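Local coordinates for protein hydrogenase maturation factor (Thermoanaerobacter tengcongensis, PDB 3VTI) that probably carries out the ATP-dependent dehydration that turns a carbamoyl group received from HypF into a nitrile during maturation of [NiFe]-hydrogenases, at residues F37-L42 with G47-L52; E79-E84 with V117-I122; I153-M158 with E250-V255. All blocks are in the same frame, centred on the assembly; numbering follows the deposited sequence.

Contact 1. Residues F37-L42 with G47-L52; sequences FTVKPL and GDIGKL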
ATOM      1  N   PHE C  37       4.895  -5.011   3.602  1.00 40.45           N
ATOM      2  CA  PHE C  37       4.259  -5.152   4.906  1.00 41.14           C
ATOM      3  C   PHE C  37       3.005  -4.291   4.989  1.00 43.07           C
ATOM      4  O   PHE C  37       3.069  -3.060   4.921  1.00 44.12           O
ATOM      5  CB  PHE C  37       5.264  -4.816   6.003  1.00 40.64           C
ATOM      6  CG  PHE C  37       6.427  -5.766   6.044  1.00 39.89           C
ATOM      7  CD1 PHE C  37       6.405  -6.874   6.889  1.00 39.00           C
ATOM      8  CD2 PHE C  37       7.524  -5.581   5.202  1.00 39.39           C
ATOM      9  CE1 PHE C  37       7.451  -7.770   6.914  1.00 37.82           C
ATOM     10  CE2 PHE C  37       8.576  -6.476   5.219  1.00 39.37           C
ATOM     11  CZ  PHE C  37       8.543  -7.575   6.080  1.00 38.42           C
ATOM     12  N   THR C  38       1.864  -4.956   5.120  1.00 43.90           N
ATOM     13  CA  THR C  38       0.564  -4.320   4.939  1.00 46.06           C
ATOM     14  C   THR C  38      -0.356  -4.577   6.138  1.00 46.95           C
ATOM     15  O   THR C  38      -1.568  -4.431   6.046  1.00 48.66           O
ATOM     16  CB  THR C  38      -0.112  -4.835   3.651  1.00 46.61           C
ATOM     17  OG1 THR C  38      -0.214  -6.260   3.712  1.00 46.83           O
ATOM     18  CG2 THR C  38       0.702  -4.464   2.422  1.00 46.36           C
ATOM     19  N   VAL C  39       0.245  -4.945   7.264  1.00 46.53           N
ATOM     20  CA  VAL C  39      -0.472  -5.306   8.481  1.00 47.02           C
ATOM     21  C   VAL C  39      -1.367  -4.167   9.009  1.00 48.88           C
ATOM     22  O   VAL C  39      -0.946  -3.015   9.071  1.00 48.96           O
ATOM     23  CB  VAL C  39       0.538  -5.752   9.576  1.00 45.75           C
ATOM     24  CG1 VAL C  39       1.397  -4.570  10.041  1.00 46.05           C
ATOM     25  CG2 VAL C  39      -0.169  -6.396  10.757  1.00 46.41           C
ATOM     26  N   LYS C  40      -2.608  -4.513   9.357  1.00 50.30           N
ATOM     27  CA  LYS C  40      -3.491  -3.648  10.142  1.00 52.29           C
ATOM     28  C   LYS C  40      -3.954  -4.431  11.377  1.00 52.88           C
ATOM     29  O   LYS C  40      -4.398  -5.581  11.251  1.00 53.16           O
ATOM     30  CB  LYS C  40      -4.701  -3.166   9.328  1.00 53.95           C
ATOM     31  CG  LYS C  40      -4.402  -2.116   8.246  1.00 54.44           C
ATOM     32  CD  LYS C  40      -3.523  -0.977   8.763  1.00 53.78           C
ATOM     33  CE  LYS C  40      -3.356   0.126   7.742  1.00 54.17           C
ATOM     34  NZ  LYS C  40      -2.803  -0.340   6.453  1.00 53.23           N
ATOM     35  N   PRO C  41      -3.849  -3.825  12.575  1.00 53.31           N
ATOM     36  CA  PRO C  41      -3.437  -2.446  12.835  1.00 53.62           C
ATOM     37  C   PRO C  41      -1.916  -2.258  12.792  1.00 51.40           C
ATOM     38  O   PRO C  41      -1.167  -3.222  12.923  1.00 49.89           O
ATOM     39  CB  PRO C  41      -3.969  -2.194  14.246  1.00 55.28           C
ATOM     40  CG  PRO C  41      -3.920  -3.535  14.908  1.00 55.07           C
ATOM     41  CD  PRO C  41      -4.019  -4.591  13.825  1.00 53.55           C
ATOM     42  N   LEU C  42      -1.474  -1.020  12.617  1.00 51.27           N
ATOM     43  CA  LEU C  42      -0.053  -0.711  12.483  1.00 49.55           C
ATOM     44  C   LEU C  42       0.693  -0.895  13.797  1.00 49.19           C
ATOM     45  O   LEU C  42       1.895  -1.157  13.801  1.00 47.70           O
ATOM     46  CB  LEU C  42       0.130   0.724  11.990  1.00 50.45           C
ATOM     47  CG  LEU C  42      -0.625   1.132  10.724  1.00 50.72           C
ATOM     48  CD1 LEU C  42      -0.711   2.642  10.627  1.00 51.85           C
ATOM     49  CD2 LEU C  42       0.001   0.522   9.472  1.00 48.12           C
ATOM     50  N   GLY C  47       4.457  -5.341  19.156  1.00 47.89           N
ATOM     51  CA  GLY C  47       5.135  -4.739  18.019  1.00 46.61           C
ATOM     52  C   GLY C  47       4.375  -3.692  17.229  1.00 47.38           C
ATOM     53  O   GLY C  47       3.350  -3.148  17.675  1.00 48.49           O
ATOM     54  N   ASP C  48       4.921  -3.393  16.051  1.00 46.48           N
ATOM     55  CA  ASP C  48       4.305  -2.497  15.084  1.00 46.92           C
ATOM     56  C   ASP C  48       4.851  -2.781  13.680  1.00 45.25           C
ATOM     57  O   ASP C  48       5.774  -3.583  13.528  1.00 43.92           O
ATOM     58  CB  ASP C  48       4.496  -1.024  15.487  1.00 48.48           C
ATOM     59  CG  ASP C  48       5.949  -0.638  15.634  1.00 49.23           C
ATOM     60  OD1 ASP C  48       6.311  -0.080  16.697  1.00 50.91           O
ATOM     61  OD2 ASP C  48       6.725  -0.880  14.686  1.00 49.24           O
ATOM     62  N   ILE C  49       4.285  -2.114  12.670  1.00 45.08           N
ATOM     63  CA  ILE C  49       4.664  -2.327  11.269  1.00 43.28           C
ATOM     64  C   ILE C  49       6.154  -2.076  11.004  1.00 42.85           C
ATOM     65  O   ILE C  49       6.744  -2.694  10.118  1.00 41.45           O
ATOM     66  CB  ILE C  49       3.775  -1.483  10.305  1.00 44.43           C
ATOM     67  CG1 ILE C  49       4.024  -1.874   8.834  1.00 42.72           C
ATOM     68  CG2 ILE C  49       3.949   0.026  10.564  1.00 44.29           C
ATOM     69  CD1 ILE C  49       2.944  -1.414   7.860  1.00 41.58           C
ATOM     70  N   GLY C  50       6.753  -1.176  11.783  1.00 43.71           N
ATOM     71  CA  GLY C  50       8.159  -0.820  11.633  1.00 43.63           C
ATOM     72  C   GLY C  50       9.101  -1.934  12.041  1.00 43.42           C
ATOM     73  O   GLY C  50      10.026  -2.282  11.293  1.00 43.01           O
ATOM     74  N   LYS C  51       8.866  -2.498  13.228  1.00 43.65           N
ATOM     75  CA  LYS C  51       9.689  -3.581  13.750  1.00 42.99           C
ATOM     76  C   LYS C  51       9.543  -4.794  12.844  1.00 41.95           C
ATOM     77  O   LYS C  51      10.510  -5.519  12.575  1.00 41.50           O
ATOM     78  CB  LYS C  51       9.262  -3.932  15.172  1.00 43.59           C
ATOM     79  CG  LYS C  51      10.209  -4.870  15.868  1.00 44.08           C
ATOM     80  CD  LYS C  51       9.771  -5.165  17.297  1.00 47.76           C
ATOM     81  CE  LYS C  51      10.815  -6.035  18.000  1.00 49.27           C
ATOM     82  NZ  LYS C  51      10.282  -6.692  19.229  1.00 52.79           N
ATOM     83  N   LEU C  52       8.315  -4.992  12.377  1.00 41.54           N
ATOM     84  CA  LEU C  52       7.963  -6.071  11.476  1.00 40.23           C
ATOM     85  C   LEU C  52       8.723  -5.971  10.152  1.00 39.61           C
ATOM     86  O   LEU C  52       9.312  -6.945   9.690  1.00 38.97           O
ATOM     87  CB  LEU C  52       6.457  -6.032  11.245  1.00 40.30           C
ATOM     88  CG  LEU C  52       5.769  -7.139  10.462  1.00 40.68           C
ATOM     89  CD1 LEU C  52       6.251  -8.513  10.911  1.00 40.15           C
ATOM     90  CD2 LEU C  52       4.246  -7.011  10.588  1.00 41.05           C
TER
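The N-terminus of helix 49-60 is pinned to the loop leaving strand 30-37 where Leu42 meets Ile49. Ile49 N donates to Leu42 O at 2.8 Å. Just before it, Asp48 is the N-cap. Its CG sits between the backbone N and the carbonyl carbon (chi1 58°), which turns OD2 back over the first helical turn, where it accepts from Lys51 N at 3.1 Å and more weakly from Gly50 N. The other oxygen, OD1, is held by Ser92 in helix 83-100, so both ends of the carboxylate are fixed.

Strand 30-37, the short hairpin 43-44/47-48 and helix 49-60 follow one another in the PurM-like N-terminal domain, and the helix runs on to the magnesium ligand Asp60, whose side chain lies about 6 Å from that of Phe37. Within this framework Ile49 is the central apolar group. Its CG1 branch stands anti to the backbone N (chi1 -171°) and carries CD1 to the carbonyl oxygen of Phe37 and to Leu42 CD2, 3.9 Å away, the two side chains lying side by side. From another direction Val39 CG1 comes up against Ile49 CB at 3.9 Å. An alanine at Ile49 is likely to open a gap between Leu42 and Phe37, leaving Leu42 CD2 without its neighbour on the helix.

Val39 CG1 also reaches Leu52 CD2 at 3.8 Å, so one methyl bridges successive turns of the helix. Farther along, Leu52 approaches the ring of Phe37: its CG is 3.6 Å from Phe37 CD1, and its carbonyl carbon lies over one ring face. Ala53 and Thr57 of the same helix also touch this buried phenylalanine.

Contact 2. Residues E79-E84 with V117-I122; sequences EGFPVE and VDRIFI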
ATOM      1  N   GLU C  79      -1.503  10.808   2.284  1.00 65.02           N
ATOM      2  CA  GLU C  79      -1.637  12.233   2.587  1.00 68.00           C
ATOM      3  C   GLU C  79      -2.288  12.413   3.967  1.00 68.74           C
ATOM      4  O   GLU C  79      -3.363  11.862   4.238  1.00 69.07           O
ATOM      5  CB  GLU C  79      -2.487  12.895   1.499  1.00 70.68           C
ATOM      6  CG  GLU C  79      -2.650  14.418   1.595  1.00 75.62           C
ATOM      7  CD  GLU C  79      -1.629  15.180   0.761  1.00 78.56           C
ATOM      8  OE1 GLU C  79      -0.809  14.539   0.065  1.00 78.47           O
ATOM      9  OE2 GLU C  79      -1.646  16.427   0.803  1.00 81.44           O
ATOM     10  N   GLY C  80      -1.610  13.143   4.845  1.00 69.07           N
ATOM     11  CA  GLY C  80      -2.166  13.471   6.157  1.00 70.60           C
ATOM     12  C   GLY C  80      -2.088  12.389   7.219  1.00 68.87           C
ATOM     13  O   GLY C  80      -2.768  12.487   8.248  1.00 69.97           O
ATOM     14  N   PHE C  81      -1.272  11.360   6.966  1.00 66.14           N
ATOM     15  CA  PHE C  81      -0.947  10.334   7.959  1.00 64.33           C
ATOM     16  C   PHE C  81      -0.203  11.011   9.107  1.00 65.63           C
ATOM     17  O   PHE C  81       0.750  11.762   8.871  1.00 65.64           O
ATOM     18  CB  PHE C  81      -0.100   9.220   7.318  1.00 61.53           C
ATOM     19  CG  PHE C  81       0.334   8.109   8.273  1.00 58.32           C
ATOM     20  CD1 PHE C  81      -0.580   7.165   8.747  1.00 56.80           C
ATOM     21  CD2 PHE C  81       1.669   7.978   8.643  1.00 55.69           C
ATOM     22  CE1 PHE C  81      -0.179   6.147   9.609  1.00 53.90           C
ATOM     23  CE2 PHE C  81       2.083   6.949   9.501  1.00 53.55           C
ATOM     24  CZ  PHE C  81       1.154   6.039   9.983  1.00 52.80           C
ATOM     25  N   PRO C  82      -0.653  10.768  10.355  1.00 66.92           N
ATOM     26  CA  PRO C  82      -0.108  11.488  11.510  1.00 68.56           C
ATOM     27  C   PRO C  82       1.390  11.256  11.653  1.00 67.11           C
ATOM     28  O   PRO C  82       1.850  10.108  11.685  1.00 64.79           O
ATOM     29  CB  PRO C  82      -0.876  10.892  12.698  1.00 69.04           C
ATOM     30  CG  PRO C  82      -2.127  10.323  12.097  1.00 69.03           C
ATOM     31  CD  PRO C  82      -1.683   9.793  10.763  1.00 66.70           C
ATOM     32  N   VAL C  83       2.132  12.354  11.719  1.00 68.83           N
ATOM     33  CA  VAL C  83       3.590  12.315  11.703  1.00 68.08           C
ATOM     34  C   VAL C  83       4.184  11.710  12.987  1.00 67.66           C
ATOM     35  O   VAL C  83       5.284  11.165  12.960  1.00 66.19           O
ATOM     36  CB  VAL C  83       4.182  13.725  11.391  1.00 70.16           C
ATOM     37  CG1 VAL C  83       4.039  14.665  12.588  1.00 72.19           C
ATOM     38  CG2 VAL C  83       5.629  13.625  10.910  1.00 68.43           C
ATOM     39  N   GLU C  84       3.445  11.794  14.093  1.00 69.41           N
ATOM     40  CA  GLU C  84       3.889  11.217  15.363  1.00 69.51           C
ATOM     41  C   GLU C  84       3.824   9.689  15.340  1.00 66.76           C
ATOM     42  O   GLU C  84       4.621   9.015  16.001  1.00 65.90           O
ATOM     43  CB  GLU C  84       3.102  11.782  16.553  1.00 72.27           C
ATOM     44  CG  GLU C  84       3.244  13.312  16.760  1.00 77.29           C
ATOM     45  CD  GLU C  84       4.696  13.803  16.941  1.00 79.92           C
ATOM     46  OE1 GLU C  84       5.532  13.067  17.521  1.00 79.09           O
ATOM     47  OE2 GLU C  84       4.994  14.944  16.506  1.00 82.66           O
ATOM     48  N   VAL C 117      -4.132   4.857  -0.248  1.00 59.70           N
ATOM     49  CA  VAL C 117      -3.558   3.798   0.556  1.00 57.33           C
ATOM     50  C   VAL C 117      -4.031   3.939   1.991  1.00 57.77           C
ATOM     51  O   VAL C 117      -4.079   5.045   2.508  1.00 59.10           O
ATOM     52  CB  VAL C 117      -2.017   3.798   0.452  1.00 55.55           C
ATOM     53  CG1 VAL C 117      -1.387   4.916   1.260  1.00 55.19           C
ATOM     54  CG2 VAL C 117      -1.476   2.475   0.842  1.00 53.19           C
ATOM     55  N   ASP C 118      -4.408   2.831   2.623  1.00 56.93           N
ATOM     56  CA  ASP C 118      -4.811   2.847   4.030  1.00 57.33           C
ATOM     57  C   ASP C 118      -3.592   3.146   4.915  1.00 55.75           C
ATOM     58  O   ASP C 118      -2.870   2.241   5.336  1.00 53.92           O
ATOM     59  CB  ASP C 118      -5.488   1.525   4.433  1.00 57.14           C
ATOM     60  CG  ASP C 118      -6.235   1.610   5.780  1.00 59.11           C
ATOM     61  OD1 ASP C 118      -6.448   2.724   6.300  1.00 60.50           O
ATOM     62  OD2 ASP C 118      -6.622   0.542   6.316  1.00 59.49           O
ATOM     63  N   ARG C 119      -3.369   4.436   5.154  1.00 56.71           N
ATOM     64  CA  ARG C 119      -2.387   4.938   6.116  1.00 56.11           C
ATOM     65  C   ARG C 119      -0.930   4.816   5.672  1.00 54.47           C
ATOM     66  O   ARG C 119      -0.311   5.830   5.351  1.00 54.76           O
ATOM     67  CB  ARG C 119      -2.585   4.316   7.501  1.00 55.96           C
ATOM     68  CG  ARG C 119      -3.933   4.577   8.170  1.00 58.31           C
ATOM     69  CD  ARG C 119      -3.999   3.664   9.369  1.00 60.19           C
ATOM     70  NE  ARG C 119      -5.283   3.645  10.046  1.00 63.52           N
ATOM     71  CZ  ARG C 119      -6.063   2.572  10.185  1.00 64.27           C
ATOM     72  NH1 ARG C 119      -5.713   1.402   9.677  1.00 61.23           N
ATOM     73  NH2 ARG C 119      -7.218   2.686  10.836  1.00 67.83           N
ATOM     74  N   ILE C 120      -0.383   3.595   5.659  1.00 52.60           N
ATOM     75  CA  ILE C 120       1.036   3.379   5.338  0.60 51.30           C
ATOM     76  C   ILE C 120       1.388   1.918   5.024  1.00 49.64           C
ATOM     77  O   ILE C 120       1.031   1.007   5.777  1.00 49.10           O
ATOM     78  CB  ILE C 120       1.965   3.916   6.479  1.00 51.26           C
ATOM     79  CG1 ILE C 120       3.448   3.755   6.123  1.00 49.88           C
ATOM     80  CG2 ILE C 120       1.637   3.248   7.820  1.00 51.37           C
ATOM     81  CD1 ILE C 120       4.382   4.594   6.983  1.00 49.77           C
ATOM     82  N   PHE C 121       2.074   1.705   3.902  1.00 49.10           N
ATOM     83  CA  PHE C 121       2.735   0.424   3.616  1.00 47.59           C
ATOM     84  C   PHE C 121       4.241   0.612   3.593  1.00 46.69           C
ATOM     85  O   PHE C 121       4.736   1.697   3.279  1.00 47.77           O
ATOM     86  CB  PHE C 121       2.289  -0.180   2.277  1.00 47.86           C
ATOM     87  CG  PHE C 121       0.817  -0.475   2.195  1.00 49.72           C
ATOM     88  CD1 PHE C 121       0.132  -1.004   3.283  1.00 50.25           C
ATOM     89  CD2 PHE C 121       0.123  -0.247   1.021  1.00 51.22           C
ATOM     90  CE1 PHE C 121      -1.215  -1.277   3.208  1.00 51.73           C
ATOM     91  CE2 PHE C 121      -1.228  -0.520   0.937  1.00 52.55           C
ATOM     92  CZ  PHE C 121      -1.902  -1.030   2.029  1.00 53.11           C
ATOM     93  N   ILE C 122       4.964  -0.450   3.928  1.00 45.10           N
ATOM     94  CA  ILE C 122       6.413  -0.433   3.893  1.00 44.13           C
ATOM     95  C   ILE C 122       6.956  -1.663   3.165  1.00 43.29           C
ATOM     96  O   ILE C 122       6.524  -2.796   3.418  1.00 42.97           O
ATOM     97  CB  ILE C 122       7.013  -0.339   5.319  1.00 43.68           C
ATOM     98  CG1 ILE C 122       6.481   0.909   6.039  1.00 45.25           C
ATOM     99  CG2 ILE C 122       8.536  -0.295   5.266  1.00 42.45           C
ATOM    100  CD1 ILE C 122       6.552   0.834   7.557  1.00 45.48           C
TER
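Two donors grip Asp118 O: the backbone N of Ile120, the residue that packs on the ring of Phe81, at 2.9 Å, and Lys40 NZ, which probably hydrogen-bonds to the same oxygen at 2.8 Å. The first bond closes a tight three-residue turn with Arg119 in its middle, and this turn sets both Arg119 and Ile120 against Phe81.

Across the contact the meeting is made by one ring. Phe81 CG is anti to the backbone N (chi1 178°), which directs the phenyl group on to the start of strand 120-130. Ile120 approaches one face: its CB stands 4.3 Å from the ring centroid and 14° off the normal, a CH-pi contact displaced toward the rim. The CG2 methyl of Ile120 reaches the far end of the ring, 3.6 Å from Phe81 CZ, while Ile120 CD1 lies near Phe81 CE2. At the CD1-CE1 side of the ring the partner is Arg119, whose CB is 3.7 Å from Phe81 CE1. Its carbonyl oxygen comes obliquely to Phe81 CD1.

Only this root of the arginine serves the contact. Beyond it the chain is extended from CG to NE and leads the guanidinium away from Phe81, toward Asp118. Arg119 NH1 and Asp118 OD2 are 3.6 Å apart, but the oxygen lies well out of the guanidinium plane, so the attraction is between charges and is not a directed bond.

Phe81 lies just before helix 83-100, and Leu86 and Ile89 of that helix join Leu42 around its ring, while Ile120 also touches Ile77 of strand 66-78. Contact 2 thus ties the entry to helix 83-100 to the beginning of strand 120-130, beside a second subunit on whose backbone Asp118 forms hydrogen bonds.

Contact 3. Residues I153-M158 with E250-V255; sequences IGDHGM and EGKVVV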
ATOM      1  N   ILE C 153       4.195 -21.665  18.557  1.00 42.49           N
ATOM      2  CA  ILE C 153       3.562 -21.528  17.251  1.00 42.36           C
ATOM      3  C   ILE C 153       2.287 -20.698  17.351  1.00 43.57           C
ATOM      4  O   ILE C 153       1.444 -20.948  18.221  1.00 44.92           O
ATOM      5  CB  ILE C 153       3.215 -22.926  16.668  1.00 43.07           C
ATOM      6  CG1 ILE C 153       4.483 -23.778  16.506  1.00 42.44           C
ATOM      7  CG2 ILE C 153       2.442 -22.818  15.346  1.00 41.44           C
ATOM      8  CD1 ILE C 153       4.216 -25.286  16.611  1.00 43.18           C
ATOM      9  N   GLY C 154       2.157 -19.714  16.460  1.00 43.30           N
ATOM     10  CA  GLY C 154       0.895 -19.002  16.256  1.00 44.76           C
ATOM     11  C   GLY C 154       0.723 -17.680  16.984  1.00 45.52           C
ATOM     12  O   GLY C 154      -0.366 -17.110  16.988  1.00 46.47           O
ATOM     13  N   ASP C 155       1.799 -17.187  17.584  1.00 45.68           N
ATOM     14  CA  ASP C 155       1.767 -15.949  18.345  1.00 46.72           C
ATOM     15  C   ASP C 155       1.294 -14.743  17.545  1.00 46.42           C
ATOM     16  O   ASP C 155       0.266 -14.137  17.870  1.00 47.32           O
ATOM     17  CB  ASP C 155       3.142 -15.665  18.928  1.00 46.68           C
ATOM     18  CG  ASP C 155       3.420 -16.485  20.150  1.00 48.82           C
ATOM     19  OD1 ASP C 155       3.818 -17.662  20.021  1.00 49.13           O
ATOM     20  OD2 ASP C 155       3.229 -15.938  21.250  1.00 52.99           O
ATOM     21  N   HIS C 156       2.049 -14.401  16.507  1.00 45.25           N
ATOM     22  CA  HIS C 156       1.773 -13.213  15.723  1.00 45.37           C
ATOM     23  C   HIS C 156       0.370 -13.253  15.109  1.00 46.43           C
ATOM     24  O   HIS C 156      -0.427 -12.332  15.311  1.00 47.65           O
ATOM     25  CB  HIS C 156       2.827 -13.036  14.640  1.00 43.91           C
ATOM     26  CG  HIS C 156       2.622 -11.812  13.808  1.00 44.65           C
ATOM     27  ND1 HIS C 156       3.096 -10.573  14.182  1.00 44.99           N
ATOM     28  CD2 HIS C 156       1.982 -11.630  12.629  1.00 44.94           C
ATOM     29  CE1 HIS C 156       2.764  -9.683  13.264  1.00 45.78           C
ATOM     30  NE2 HIS C 156       2.086 -10.299  12.313  1.00 45.45           N
ATOM     31  N   GLY C 157       0.073 -14.326  14.376  1.00 46.30           N
ATOM     32  CA  GLY C 157      -1.236 -14.528  13.772  1.00 47.02           C
ATOM     33  C   GLY C 157      -2.396 -14.282  14.718  1.00 48.73           C
ATOM     34  O   GLY C 157      -3.342 -13.560  14.382  1.00 49.59           O
ATOM     35  N   MET C 158      -2.336 -14.871  15.906  1.00 49.18           N
ATOM     36  CA  MET C 158      -3.422 -14.688  16.853  1.00 51.29           C
ATOM     37  C   MET C 158      -3.421 -13.287  17.467  1.00 51.74           C
ATOM     38  O   MET C 158      -4.478 -12.742  17.758  1.00 53.42           O
ATOM     39  CB  MET C 158      -3.424 -15.779  17.925  1.00 51.98           C
ATOM     40  CG  MET C 158      -4.675 -15.787  18.805  1.00 55.17           C
ATOM     41  SD  MET C 158      -6.259 -15.747  17.911  1.00 58.15           S
ATOM     42  CE  MET C 158      -6.371 -17.438  17.333  1.00 58.26           C
ATOM     43  N   GLU C 250       6.348 -14.486  13.581  1.00 37.87           N
ATOM     44  CA  GLU C 250       7.304 -13.466  13.127  1.00 37.38           C
ATOM     45  C   GLU C 250       8.590 -13.444  13.948  1.00 37.22           C
ATOM     46  O   GLU C 250       9.454 -12.592  13.732  1.00 36.38           O
ATOM     47  CB  GLU C 250       6.665 -12.066  13.102  1.00 37.92           C
ATOM     48  CG  GLU C 250       5.590 -11.852  12.035  1.00 38.89           C
ATOM     49  CD  GLU C 250       6.116 -11.950  10.608  1.00 39.79           C
ATOM     50  OE1 GLU C 250       7.343 -11.822  10.400  1.00 40.31           O
ATOM     51  OE2 GLU C 250       5.291 -12.146   9.686  1.00 40.95           O
ATOM     52  N   GLY C 251       8.703 -14.382  14.885  1.00 37.52           N
ATOM     53  CA  GLY C 251       9.925 -14.575  15.658  1.00 37.58           C
ATOM     54  C   GLY C 251      10.316 -16.040  15.750  1.00 37.92           C
ATOM     55  O   GLY C 251      10.948 -16.457  16.733  1.00 38.38           O
ATOM     56  N   LYS C 252       9.943 -16.826  14.732  1.00 37.21           N
ATOM     57  CA  LYS C 252      10.220 -18.269  14.725  1.00 37.46           C
ATOM     58  C   LYS C 252      10.878 -18.765  13.437  1.00 36.99           C
ATOM     59  O   LYS C 252      10.680 -18.214  12.355  1.00 36.02           O
ATOM     60  CB  LYS C 252       8.946 -19.090  15.000  1.00 37.77           C
ATOM     61  CG  LYS C 252       8.167 -18.684  16.250  1.00 38.54           C
ATOM     62  CD  LYS C 252       8.946 -18.950  17.528  1.00 38.86           C
ATOM     63  CE  LYS C 252       8.597 -17.932  18.624  1.00 40.22           C
ATOM     64  NZ  LYS C 252       7.143 -17.884  18.962  1.00 40.87           N
ATOM     65  N   VAL C 253      11.669 -19.817  13.563  1.00 37.39           N
ATOM     66  CA  VAL C 253      12.210 -20.472  12.386  1.00 37.35           C
ATOM     67  C   VAL C 253      11.992 -21.978  12.492  1.00 37.93           C
ATOM     68  O   VAL C 253      12.147 -22.557  13.570  1.00 38.49           O
ATOM     69  CB  VAL C 253      13.718 -20.109  12.147  1.00 37.71           C
ATOM     70  CG1 VAL C 253      14.620 -20.603  13.311  1.00 37.77           C
ATOM     71  CG2 VAL C 253      14.215 -20.651  10.782  1.00 37.82           C
ATOM     72  N   VAL C 254      11.592 -22.580  11.373  1.00 37.98           N
ATOM     73  CA  VAL C 254      11.542 -24.029  11.203  1.00 39.02           C
ATOM     74  C   VAL C 254      12.887 -24.498  10.679  1.00 39.66           C
ATOM     75  O   VAL C 254      13.403 -23.972   9.688  1.00 39.70           O
ATOM     76  CB  VAL C 254      10.450 -24.436  10.197  1.00 39.25           C
ATOM     77  CG1 VAL C 254      10.535 -25.939   9.847  1.00 39.48           C
ATOM     78  CG2 VAL C 254       9.072 -24.075  10.739  1.00 39.34           C
ATOM     79  N   VAL C 255      13.447 -25.499  11.336  1.00 40.72           N
ATOM     80  CA  VAL C 255      14.769 -25.997  10.988  1.00 41.65           C
ATOM     81  C   VAL C 255      14.756 -27.470  10.650  1.00 43.04           C
ATOM     82  O   VAL C 255      14.226 -28.274  11.388  1.00 43.46           O
ATOM     83  CB  VAL C 255      15.745 -25.848  12.160  1.00 42.31           C
ATOM     84  CG1 VAL C 255      17.179 -25.994  11.691  1.00 43.35           C
ATOM     85  CG2 VAL C 255      15.534 -24.532  12.883  1.00 40.97           C
TER
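With chi1 at -179°, the imidazole of His156 extends opposite the backbone nitrogen and reaches from the first turn of helix 155-164 toward Glu250, whose CG, set anti to the carbonyl carbon (chi1 -69°), lies on the ring. The methylene sits over the middle of one face, 3.5 Å from the centroid of the His156 ring and 11° off its normal, a CH-pi contact. Beyond it a bend at chi2 turns the carboxylate steeply against the ring plane; Glu250 OE2 stays 4.5 Å from His156 NE2, so the aliphatic part of the glutamate does the touching. Ser175 hydrogen-bonds to His156 ND1 and fixes the ring's rotation, and Phe44 meets it at about a right angle.

The second link is ionic: Asp155 OD1, already hydrogen-bonded to Thr152 OG1, forms a longer salt bridge with Lys252 NZ at 3.5 Å, the side chains crossing nearly perpendicular and the lysine bent three times to arrive there. The Glu250 side chain lies about 8 Å from the bound magnesium ion, placing this junction of the C-terminal domain close to the metal site. Thr152 O and Asp176 OD2 also hold Lys252 NZ, so its buried ammonium probably remains charged, compensated by two carboxylates.

The contacts open and close in order along the chain. Contacts 1 and 2 belong to the N-terminal domain, their centres 12 Å apart. They join directly through the ladder between strands 30-37 and 120-130 and through Leu42, which packs on Ile120. Contact 3 lies in the C-terminal domain, its centre about 15 Å from that of contact 1 and about 27 Å from that of contact 2, which it does not touch. Leu52 on helix 49-60 bridges the domains, packing on both Glu250 and His156. Contact 1 is therefore the middle member: on one side it meets the sheet beside the second subunit, on the other the domain boundary, where Asp22, Asp60 and Asp199 from both domains bind magnesium.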